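PDB 6Y3P: KLLA0B12012p from Kluyveromyces lactis, which is Pby1, a direct partner of the mRNA decapping enzyme Dcp2, represented here by its C-terminal ATP-grasp domain, which probably binds ATP. Local coordinates for residues A8-T13 against P33-S38; V231-L236 against E295-I300; A303-F308 against E393-K398. One frame throughout, in Å; residues are numbered along the deposited sequence.

Contact 1 of 3, residues A8-T13 against P33-S38. With SO4 (sulfate ion), chain E.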
loop_
_atom_site.group_PDB
_atom_site.type_symbol
_atom_site.label_atom_id
_atom_site.label_comp_id
_atom_site.label_asym_id
_atom_site.label_seq_id
_atom_site.Cartn_x
_atom_site.Cartn_y
_atom_site.Cartn_z
ATOM N N ALA A 8 11.564 11.528 29.342
ATOM C CA ALA A 8 11.344 11.388 27.917
ATOM C C ALA A 8 12.646 11.433 27.107
ATOM O O ALA A 8 13.609 12.103 27.500
ATOM C CB ALA A 8 10.405 12.481 27.467
ATOM N N GLN A 9 12.649 10.717 25.963
ATOM C CA GLN A 9 13.774 10.571 25.042
ATOM C C GLN A 9 13.267 10.210 23.627
ATOM O O GLN A 9 12.310 9.452 23.509
ATOM C CB GLN A 9 14.681 9.468 25.601
ATOM C CG GLN A 9 15.963 9.209 24.850
ATOM C CD GLN A 9 16.807 8.261 25.651
ATOM O OE1 GLN A 9 16.364 7.172 26.058
ATOM N NE2 GLN A 9 18.038 8.677 25.918
ATOM N N ILE A 10 13.894 10.781 22.569
ATOM C CA ILE A 10 13.597 10.535 21.150
ATOM C C ILE A 10 14.905 10.102 20.485
ATOM O O ILE A 10 15.878 10.838 20.557
ATOM C CB ILE A 10 12.925 11.752 20.422
ATOM C CG1 ILE A 10 11.448 11.918 20.828
ATOM C CG2 ILE A 10 13.015 11.618 18.878
ATOM C CD1 ILE A 10 10.868 13.344 20.617
ATOM N N VAL A 11 14.911 8.925 19.823
ATOM C CA VAL A 11 16.071 8.342 19.131
ATOM C C VAL A 11 15.791 8.304 17.616
ATOM O O VAL A 11 14.842 7.654 17.179
ATOM C CB VAL A 11 16.451 6.929 19.682
ATOM C CG1 VAL A 11 17.688 6.376 18.988
ATOM C CG2 VAL A 11 16.644 6.934 21.197
ATOM N N LEU A 12 16.609 8.999 16.826
ATOM C CA LEU A 12 16.485 9.082 15.365
ATOM C C LEU A 12 17.739 8.481 14.743
ATOM O O LEU A 12 18.733 9.178 14.601
ATOM C CB LEU A 12 16.297 10.557 14.954
ATOM C CG LEU A 12 15.927 10.889 13.491
ATOM C CD1 LEU A 12 14.655 10.153 13.036
ATOM C CD2 LEU A 12 15.739 12.401 13.325
ATOM N N THR A 13 17.695 7.176 14.425
ATOM C CA THR A 13 18.823 6.385 13.886
ATOM C C THR A 13 18.899 6.380 12.353
ATOM O O THR A 13 19.774 5.734 11.767
ATOM C CB THR A 13 18.815 4.956 14.452
ATOM O OG1 THR A 13 17.610 4.296 14.062
ATOM C CG2 THR A 13 18.982 4.931 15.962
ATOM N N PRO A 33 9.405 20.099 22.089
ATOM C CA PRO A 33 10.643 20.848 22.397
ATOM C C PRO A 33 11.387 20.411 23.663
ATOM O O PRO A 33 12.603 20.586 23.733
ATOM C CB PRO A 33 10.166 22.306 22.484
ATOM C CG PRO A 33 8.721 22.217 22.836
ATOM C CD PRO A 33 8.222 20.990 22.130
ATOM N N ASN A 34 10.664 19.831 24.639
ATOM C CA ASN A 34 11.218 19.392 25.925
ATOM C C ASN A 34 11.809 17.977 25.901
ATOM O O ASN A 34 12.417 17.550 26.891
ATOM C CB ASN A 34 10.185 19.546 27.048
ATOM C CG ASN A 34 9.867 20.989 27.346
ATOM O OD1 ASN A 34 10.735 21.775 27.733
ATOM N ND2 ASN A 34 8.622 21.376 27.150
ATOM N N VAL A 35 11.672 17.272 24.764
ATOM C CA VAL A 35 12.207 15.920 24.623
ATOM C C VAL A 35 13.515 15.922 23.802
ATOM O O VAL A 35 13.494 16.319 22.634
ATOM C CB VAL A 35 11.168 14.910 24.102
ATOM C CG1 VAL A 35 11.741 13.506 24.099
ATOM C CG2 VAL A 35 9.879 14.973 24.921
ATOM N N PRO A 36 14.659 15.492 24.387
ATOM C CA PRO A 36 15.918 15.505 23.610
ATOM C C PRO A 36 15.984 14.472 22.474
ATOM O O PRO A 36 15.491 13.361 22.620
ATOM C CB PRO A 36 16.996 15.285 24.675
ATOM C CG PRO A 36 16.294 14.544 25.773
ATOM C CD PRO A 36 14.866 15.011 25.769
ATOM N N VAL A 37 16.564 14.861 21.328
ATOM C CA VAL A 37 16.745 13.984 20.158
ATOM C C VAL A 37 18.178 13.398 20.163
ATOM O O VAL A 37 19.160 14.135 20.276
ATOM C CB VAL A 37 16.385 14.682 18.822
ATOM C CG1 VAL A 37 16.607 13.759 17.627
ATOM C CG2 VAL A 37 14.950 15.188 18.841
ATOM N N SER A 38 18.278 12.069 20.095
ATOM C CA SER A 38 19.533 11.319 20.073
ATOM C C SER A 38 19.584 10.516 18.770
ATOM O O SER A 38 18.538 10.127 18.261
ATOM C CB SER A 38 19.601 10.371 21.259
ATOM O OG SER A 38 20.814 9.639 21.240
HETATM S S SO4 E . 23.661 11.999 19.480
HETATM O O1 SO4 E . 22.492 12.448 18.730
HETATM O O2 SO4 E . 23.273 10.980 20.461
HETATM O O3 SO4 E . 24.648 11.391 18.567
HETATM O O4 SO4 E . 24.212 13.187 20.153
#

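Contact 2 of 3, residues V231-L236 against E295-I300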
loop_
_atom_site.group_PDB
_atom_site.type_symbol
_atom_site.label_atom_id
_atom_site.label_comp_id
_atom_site.label_asym_id
_atom_site.label_seq_id
_atom_site.Cartn_x
_atom_site.Cartn_y
_atom_site.Cartn_z
ATOM N N VAL A 231 -5.487 8.690 7.551
ATOM C CA VAL A 231 -5.188 8.810 6.132
ATOM C C VAL A 231 -4.739 10.250 5.882
ATOM O O VAL A 231 -5.367 11.200 6.343
ATOM C CB VAL A 231 -6.389 8.386 5.258
ATOM C CG1 VAL A 231 -6.161 8.720 3.792
ATOM C CG2 VAL A 231 -6.700 6.901 5.425
ATOM N N TYR A 232 -3.611 10.394 5.204
ATOM C CA TYR A 232 -3.048 11.674 4.798
ATOM C C TYR A 232 -3.688 12.053 3.438
ATOM O O TYR A 232 -3.494 11.348 2.440
ATOM C CB TYR A 232 -1.511 11.577 4.711
ATOM C CG TYR A 232 -0.853 12.914 4.470
ATOM C CD1 TYR A 232 -1.223 14.043 5.206
ATOM C CD2 TYR A 232 0.149 13.054 3.522
ATOM C CE1 TYR A 232 -0.632 15.285 4.974
ATOM C CE2 TYR A 232 0.757 14.289 3.290
ATOM C CZ TYR A 232 0.362 15.400 4.021
ATOM O OH TYR A 232 0.976 16.604 3.808
ATOM N N ASP A 233 -4.495 13.128 3.431
ATOM C CA ASP A 233 -5.261 13.584 2.262
ATOM C C ASP A 233 -4.454 14.263 1.154
ATOM O O ASP A 233 -5.024 14.537 0.109
ATOM C CB ASP A 233 -6.443 14.484 2.673
ATOM C CG ASP A 233 -7.696 13.688 3.003
ATOM O OD1 ASP A 233 -7.673 12.443 2.834
ATOM O OD2 ASP A 233 -8.697 14.307 3.427
ATOM N N ARG A 234 -3.163 14.527 1.365
ATOM C CA ARG A 234 -2.315 15.097 0.323
ATOM C C ARG A 234 -1.630 13.884 -0.304
ATOM O O ARG A 234 -0.631 13.382 0.217
ATOM C CB ARG A 234 -1.325 16.103 0.911
ATOM C CG ARG A 234 -2.021 17.310 1.594
ATOM C CD ARG A 234 -1.042 18.446 1.908
ATOM N NE ARG A 234 -0.409 18.969 0.692
ATOM C CZ ARG A 234 0.674 19.733 0.672
ATOM N NH1 ARG A 234 1.254 20.106 1.807
ATOM N NH2 ARG A 234 1.178 20.147 -0.485
ATOM N N MET A 235 -2.273 13.318 -1.327
ATOM C CA MET A 235 -1.812 12.100 -1.970
ATOM C C MET A 235 -0.984 12.353 -3.246
ATOM O O MET A 235 -0.897 13.482 -3.731
ATOM C CB MET A 235 -2.978 11.136 -2.220
ATOM C CG MET A 235 -4.090 11.234 -1.204
ATOM S SD MET A 235 -5.340 9.981 -1.555
ATOM C CE MET A 235 -6.395 10.158 -0.094
ATOM N N LEU A 236 -0.320 11.313 -3.737
ATOM C CA LEU A 236 0.560 11.424 -4.894
ATOM C C LEU A 236 0.006 10.648 -6.053
ATOM O O LEU A 236 -0.564 9.565 -5.874
ATOM C CB LEU A 236 1.952 10.836 -4.556
ATOM C CG LEU A 236 2.961 11.659 -3.736
ATOM C CD1 LEU A 236 2.431 12.002 -2.373
ATOM C CD2 LEU A 236 4.223 10.879 -3.518
ATOM N N GLU A 295 -14.742 12.162 -4.185
ATOM C CA GLU A 295 -15.308 10.814 -4.242
ATOM C C GLU A 295 -14.163 9.790 -4.179
ATOM O O GLU A 295 -14.315 8.739 -3.545
ATOM C CB GLU A 295 -16.092 10.627 -5.548
ATOM C CG GLU A 295 -17.529 11.113 -5.517
ATOM C CD GLU A 295 -18.215 11.274 -6.867
ATOM O OE1 GLU A 295 -17.778 10.630 -7.849
ATOM O OE2 GLU A 295 -19.207 12.040 -6.936
ATOM N N ILE A 296 -13.007 10.100 -4.825
ATOM C CA ILE A 296 -11.836 9.230 -4.780
ATOM C C ILE A 296 -11.284 9.208 -3.313
ATOM O O ILE A 296 -10.850 8.163 -2.812
ATOM C CB ILE A 296 -10.800 9.691 -5.851
ATOM C CG1 ILE A 296 -11.234 9.217 -7.259
ATOM C CG2 ILE A 296 -9.371 9.223 -5.535
ATOM C CD1 ILE A 296 -10.496 9.988 -8.527
ATOM N N ARG A 297 -11.336 10.361 -2.633
ATOM C CA ARG A 297 -10.862 10.459 -1.253
ATOM C C ARG A 297 -11.804 9.661 -0.336
ATOM O O ARG A 297 -11.342 8.902 0.498
ATOM C CB ARG A 297 -10.809 11.927 -0.819
ATOM C CG ARG A 297 -9.406 12.467 -0.670
ATOM C CD ARG A 297 -9.409 13.976 -0.641
ATOM N NE ARG A 297 -8.515 14.458 -1.686
ATOM C CZ ARG A 297 -8.813 15.405 -2.568
ATOM N NH1 ARG A 297 -9.988 16.029 -2.515
ATOM N NH2 ARG A 297 -7.935 15.749 -3.501
ATOM N N THR A 298 -13.118 9.821 -0.524
ATOM C CA THR A 298 -14.160 9.116 0.227
ATOM C C THR A 298 -13.957 7.607 0.083
ATOM O O THR A 298 -13.796 6.942 1.104
ATOM C CB THR A 298 -15.512 9.669 -0.187
ATOM O OG1 THR A 298 -15.465 11.056 0.161
ATOM C CG2 THR A 298 -16.697 8.980 0.528
ATOM N N GLN A 299 -13.840 7.097 -1.164
ATOM C CA GLN A 299 -13.530 5.670 -1.431
ATOM C C GLN A 299 -12.250 5.219 -0.747
ATOM O O GLN A 299 -12.222 4.123 -0.185
ATOM C CB GLN A 299 -13.357 5.392 -2.927
ATOM C CG GLN A 299 -14.587 5.622 -3.779
ATOM C CD GLN A 299 -14.225 5.467 -5.232
ATOM O OE1 GLN A 299 -13.961 4.353 -5.709
ATOM N NE2 GLN A 299 -14.182 6.592 -5.962
ATOM N N ILE A 300 -11.194 6.054 -0.774
ATOM C CA ILE A 300 -9.907 5.698 -0.146
ATOM C C ILE A 300 -10.064 5.517 1.383
ATOM O O ILE A 300 -9.591 4.523 1.947
ATOM C CB ILE A 300 -8.769 6.680 -0.557
ATOM C CG1 ILE A 300 -8.291 6.332 -1.985
ATOM C CG2 ILE A 300 -7.590 6.630 0.449
ATOM C CD1 ILE A 300 -7.500 7.415 -2.775
#

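Contact 3 of 3, residues A303-F308 against E393-K398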
loop_
_atom_site.group_PDB
_atom_site.type_symbol
_atom_site.label_atom_id
_atom_site.label_comp_id
_atom_site.label_asym_id
_atom_site.label_seq_id
_atom_site.Cartn_x
_atom_site.Cartn_y
_atom_site.Cartn_z
ATOM N N ALA A 303 -12.024 2.317 2.113
ATOM C CA ALA A 303 -11.228 1.125 1.816
ATOM C C ALA A 303 -10.153 0.839 2.873
ATOM O O ALA A 303 -9.972 -0.324 3.267
ATOM C CB ALA A 303 -10.626 1.221 0.426
ATOM N N VAL A 304 -9.477 1.913 3.356
ATOM C CA VAL A 304 -8.462 1.866 4.409
ATOM C C VAL A 304 -9.105 1.370 5.746
ATOM O O VAL A 304 -8.582 0.461 6.381
ATOM C CB VAL A 304 -7.743 3.248 4.564
ATOM C CG1 VAL A 304 -6.964 3.311 5.862
ATOM C CG2 VAL A 304 -6.810 3.543 3.378
ATOM N N SER A 305 -10.237 1.976 6.143
ATOM C CA SER A 305 -11.023 1.679 7.357
ATOM C C SER A 305 -11.469 0.207 7.373
ATOM O O SER A 305 -11.286 -0.486 8.366
ATOM C CB SER A 305 -12.240 2.604 7.422
ATOM O OG SER A 305 -13.090 2.249 8.498
ATOM N N GLU A 306 -12.033 -0.256 6.246
ATOM C CA GLU A 306 -12.511 -1.619 6.015
ATOM C C GLU A 306 -11.361 -2.604 6.072
ATOM O O GLU A 306 -11.499 -3.656 6.702
ATOM C CB GLU A 306 -13.228 -1.697 4.656
ATOM C CG GLU A 306 -14.600 -1.047 4.637
ATOM C CD GLU A 306 -15.567 -1.682 5.614
ATOM O OE1 GLU A 306 -15.881 -2.878 5.419
ATOM O OE2 GLU A 306 -15.912 -1.032 6.630
ATOM N N LEU A 307 -10.206 -2.245 5.480
ATOM C CA LEU A 307 -9.018 -3.107 5.501
ATOM C C LEU A 307 -8.491 -3.320 6.898
ATOM O O LEU A 307 -8.165 -4.451 7.261
ATOM C CB LEU A 307 -7.916 -2.618 4.541
ATOM C CG LEU A 307 -6.654 -3.490 4.432
ATOM C CD1 LEU A 307 -7.014 -4.965 4.145
ATOM C CD2 LEU A 307 -5.760 -2.995 3.362
ATOM N N PHE A 308 -8.417 -2.263 7.693
ATOM C CA PHE A 308 -7.954 -2.412 9.062
ATOM C C PHE A 308 -8.964 -3.199 9.916
ATOM O O PHE A 308 -8.543 -3.997 10.751
ATOM C CB PHE A 308 -7.532 -1.061 9.665
ATOM C CG PHE A 308 -6.116 -0.761 9.220
ATOM C CD1 PHE A 308 -5.040 -1.495 9.719
ATOM C CD2 PHE A 308 -5.867 0.179 8.226
ATOM C CE1 PHE A 308 -3.751 -1.288 9.239
ATOM C CE2 PHE A 308 -4.572 0.387 7.747
ATOM C CZ PHE A 308 -3.524 -0.349 8.253
ATOM N N GLU A 393 -8.697 10.894 10.756
ATOM C CA GLU A 393 -8.923 9.649 11.474
ATOM C C GLU A 393 -10.092 8.914 10.827
ATOM O O GLU A 393 -11.224 9.399 10.899
ATOM C CB GLU A 393 -9.197 9.902 12.941
ATOM C CG GLU A 393 -8.997 8.647 13.764
ATOM C CD GLU A 393 -9.651 8.753 15.118
ATOM O OE1 GLU A 393 -10.833 8.360 15.236
ATOM O OE2 GLU A 393 -9.018 9.318 16.033
ATOM N N VAL A 394 -9.808 7.748 10.191
ATOM C CA VAL A 394 -10.788 6.966 9.431
ATOM C C VAL A 394 -11.270 5.725 10.187
ATOM O O VAL A 394 -12.283 5.126 9.817
ATOM C CB VAL A 394 -10.272 6.620 8.005
ATOM C CG1 VAL A 394 -9.951 7.881 7.224
ATOM C CG2 VAL A 394 -9.052 5.690 8.049
ATOM N N LEU A 395 -10.541 5.331 11.228
ATOM C CA LEU A 395 -10.904 4.197 12.082
ATOM C C LEU A 395 -10.291 4.378 13.427
ATOM O O LEU A 395 -9.144 4.819 13.523
ATOM C CB LEU A 395 -10.453 2.845 11.491
ATOM C CG LEU A 395 -10.928 1.580 12.233
ATOM C CD1 LEU A 395 -12.444 1.333 12.033
ATOM C CD2 LEU A 395 -10.107 0.359 11.840
ATOM N N LYS A 396 -11.049 4.016 14.466
ATOM C CA LYS A 396 -10.588 3.998 15.843
ATOM C C LYS A 396 -11.137 2.759 16.508
ATOM O O LYS A 396 -12.358 2.570 16.540
ATOM C CB LYS A 396 -11.014 5.260 16.599
ATOM C CG LYS A 396 -10.282 5.465 17.927
ATOM C CD LYS A 396 -11.199 6.033 19.038
ATOM C CE LYS A 396 -11.585 7.491 18.900
ATOM N NZ LYS A 396 -10.429 8.413 19.073
ATOM N N LEU A 397 -10.247 1.896 17.010
ATOM C CA LEU A 397 -10.636 0.708 17.771
ATOM C C LEU A 397 -10.191 0.875 19.213
ATOM O O LEU A 397 -9.063 1.323 19.460
ATOM C CB LEU A 397 -10.021 -0.579 17.197
ATOM C CG LEU A 397 -10.380 -0.952 15.754
ATOM C CD1 LEU A 397 -9.528 -2.104 15.291
ATOM C CD2 LEU A 397 -11.853 -1.320 15.610
ATOM N N LYS A 398 -11.067 0.500 20.168
ATOM C CA LYS A 398 -10.762 0.550 21.598
ATOM C C LYS A 398 -10.269 -0.821 22.045
ATOM O O LYS A 398 -11.100 -1.694 22.328
ATOM C CB LYS A 398 -11.987 0.994 22.436
ATOM C CG LYS A 398 -12.196 2.500 22.461
ATOM C CD LYS A 398 -13.672 2.873 22.532
ATOM C CE LYS A 398 -13.940 4.290 22.066
ATOM N NZ LYS A 398 -13.836 4.435 20.584
#

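Contact 1 of 3, residues A8-T13 against P33-S38
Flat peptide groups of Ile10 and Leu12 meet those of Pro36 and Ser38 through their N-H and C=O groups across two parallel segments, with Ile10 and Val37 raised on one face of the sheet and Val11 and Ser38 on the other. Ile10 is gripped through the two peptide groups that flank it: its N donates to Pro36 O at 3.0 Å, and its O accepts from Ser38 N at 2.7 Å. Leu12 N then closes on Ser38 O at 2.7 Å, with the donor nearly along the C=O axis (168°). Pro36 has no N-H to give, but its carbonyl still accepts a bond, while its ring carbon CD rests 3.6 Å from Ala8 O.

On the face of Ile10, branched chains interlock. Ile10 sends CG1 beside its own backbone N (chi1 -74°), which carries CD1 to 3.6 Å from Val35 CG1; the two side chains cross at about a right angle. Its other branch, CG2, leans toward Val37 CG2 at 4.1 Å. Ala8, small enough to sit close, places CB 3.6 Å from Val35 CG2. Cutting Ile10 back to an alanine is likely to open a gap between Val35, Val37 and Phe28 of helix 21-31, since both CG2 and CD1 would go. On the other face, beside Val11, Ser38 OG lies 2.9 Å from sulfate O2, with Ser40 O also within its reach, and Arg39 N binds the same ion, probably acquired from the crystallisation liquor.

Helix 21-31 links the two strands and packs on Ile10 and Leu12, whereas strand 48-52 continues the sheet beyond strand 8-12. Strand, helix and neighbouring parallel strand form a beta-alpha-beta crossover, the unit from which Rossmann-like parallel sheets are built.

Contact 2 of 3, residues V231-L236 against E295-I300
Arg297, Met235 and Ile300 supply most of this contact, in which helix 290-313 packs against the antiparallel sheet of the ATP-grasp fold, at strand 228-239. Arg297 and Ile300 stand three residues apart on the helix, so both project to the sheet side, and Met235 comes up between them.

Met235 is well suited to that place: a slender, unbranched chain, it runs extended beyond CG (chi2 -176°) and approaches Ile300 tip to tip. Its sulfur SD lies 3.6 Å from Ile300 CD1. The terminal methyl CE is shared, being 3.8 Å from Ile300 CG2 and equally close to Arg297 CG. Both branches of the isoleucine are thus engaged, and CG2 also meets Val231 CG1 at 4.2 Å, the valine crossing it at about a right angle. Cys219 of strand 215-224 touches Val231, Met235 and Ile300 alike and extends the apolar layer.

Arg297 works here through its aliphatic part. Its chain, bent at chi3 (-125°), passes Met235 with CG and then Asp233, while the guanidinium goes on to salt bridges with Asp283 and Glu294. Asp233 and Arg297 carry opposite charges but make no salt bridge with each other; the carboxylate and guanidinium planes are turned 52° apart. Asp233 OD1 instead forms a hydrogen bond with His301 NE2, one turn beyond Arg297, which ties the sheet to the helix next to the apolar patch. Arginine therefore suits this boundary, with methylenes for the interior and charge for the acids beyond. Asp233 OD1 and Arg297 NE are 5.0 Å apart, so a mild electrostatic attraction may remain. Where the two residues do touch, it is carboxylate against methylene: Asp233 OD1 lies 3.9 Å from Arg297 CG.

Contact 3 of 3, residues A303-F308 against E393-K398
Val304 and Val394 meet at about a right angle, methyl against methyl, with Val304 CG1 3.8 Å from Val394 CG2. One turn further along the helix, Phe308 offers Leu395 not its ring but its CB, which sits 3.7 Å from Leu395 CD2. The phenylalanine then turns away (chi1 -83°), and its ring goes on to an edge-to-face stack with Phe319.

Between these two apolar pairs stands Ser305, small enough to let the helix come close: its CA is 5.4 Å from that of Leu395. Its OG, anti to the backbone N (chi1 174°), lies near the strand and makes a weak hydrogen bond to Val394 O at 3.3 Å, while Leu395 CD1 lies beside the same hydroxyl at 3.7 Å.

Val394 and Leu395 follow each other in sequence, yet both send their side chains to the helix. Both also bond through the backbone to Val229 of strand 228-239, and Val394 has a nearly helical backbone; this is consistent with a classic beta bulge near the end of strand 391-396. The axes of helix segment 303-308 and strand segment 393-396 run almost parallel, 18° apart, and come within 7.4 Å.

The chemistry is that of an apolar helix-sheet interface: methyl and methylene packing carries it, and the weak Ser305 OG bond, the one hydrogen bond between the segments, probably contributes little beyond giving the hydroxyl a partner.

Overall arrangement
Contacts 2 and 3 belong to one interface: successive parts of helix 290-313 lie on neighbouring strands, 228-239 and 391-396, of the same antiparallel sheet. Their centres are 14 Å apart and they touch, Val231 CG2 lying 3.6 Å from Val304 CG1 and 3.7 Å from Val394 CG2, so three valines make the seam. Contact 1 stands apart, in the separate parallel sheet near the N-terminus of the chain. Its centre is 32 Å from that of contact 2 and 29 Å from that of contact 3, with nearest atoms about 17 and 21 Å away. The sulfate belongs to contact 1 and lies far from the helix-sheet interface of the other two.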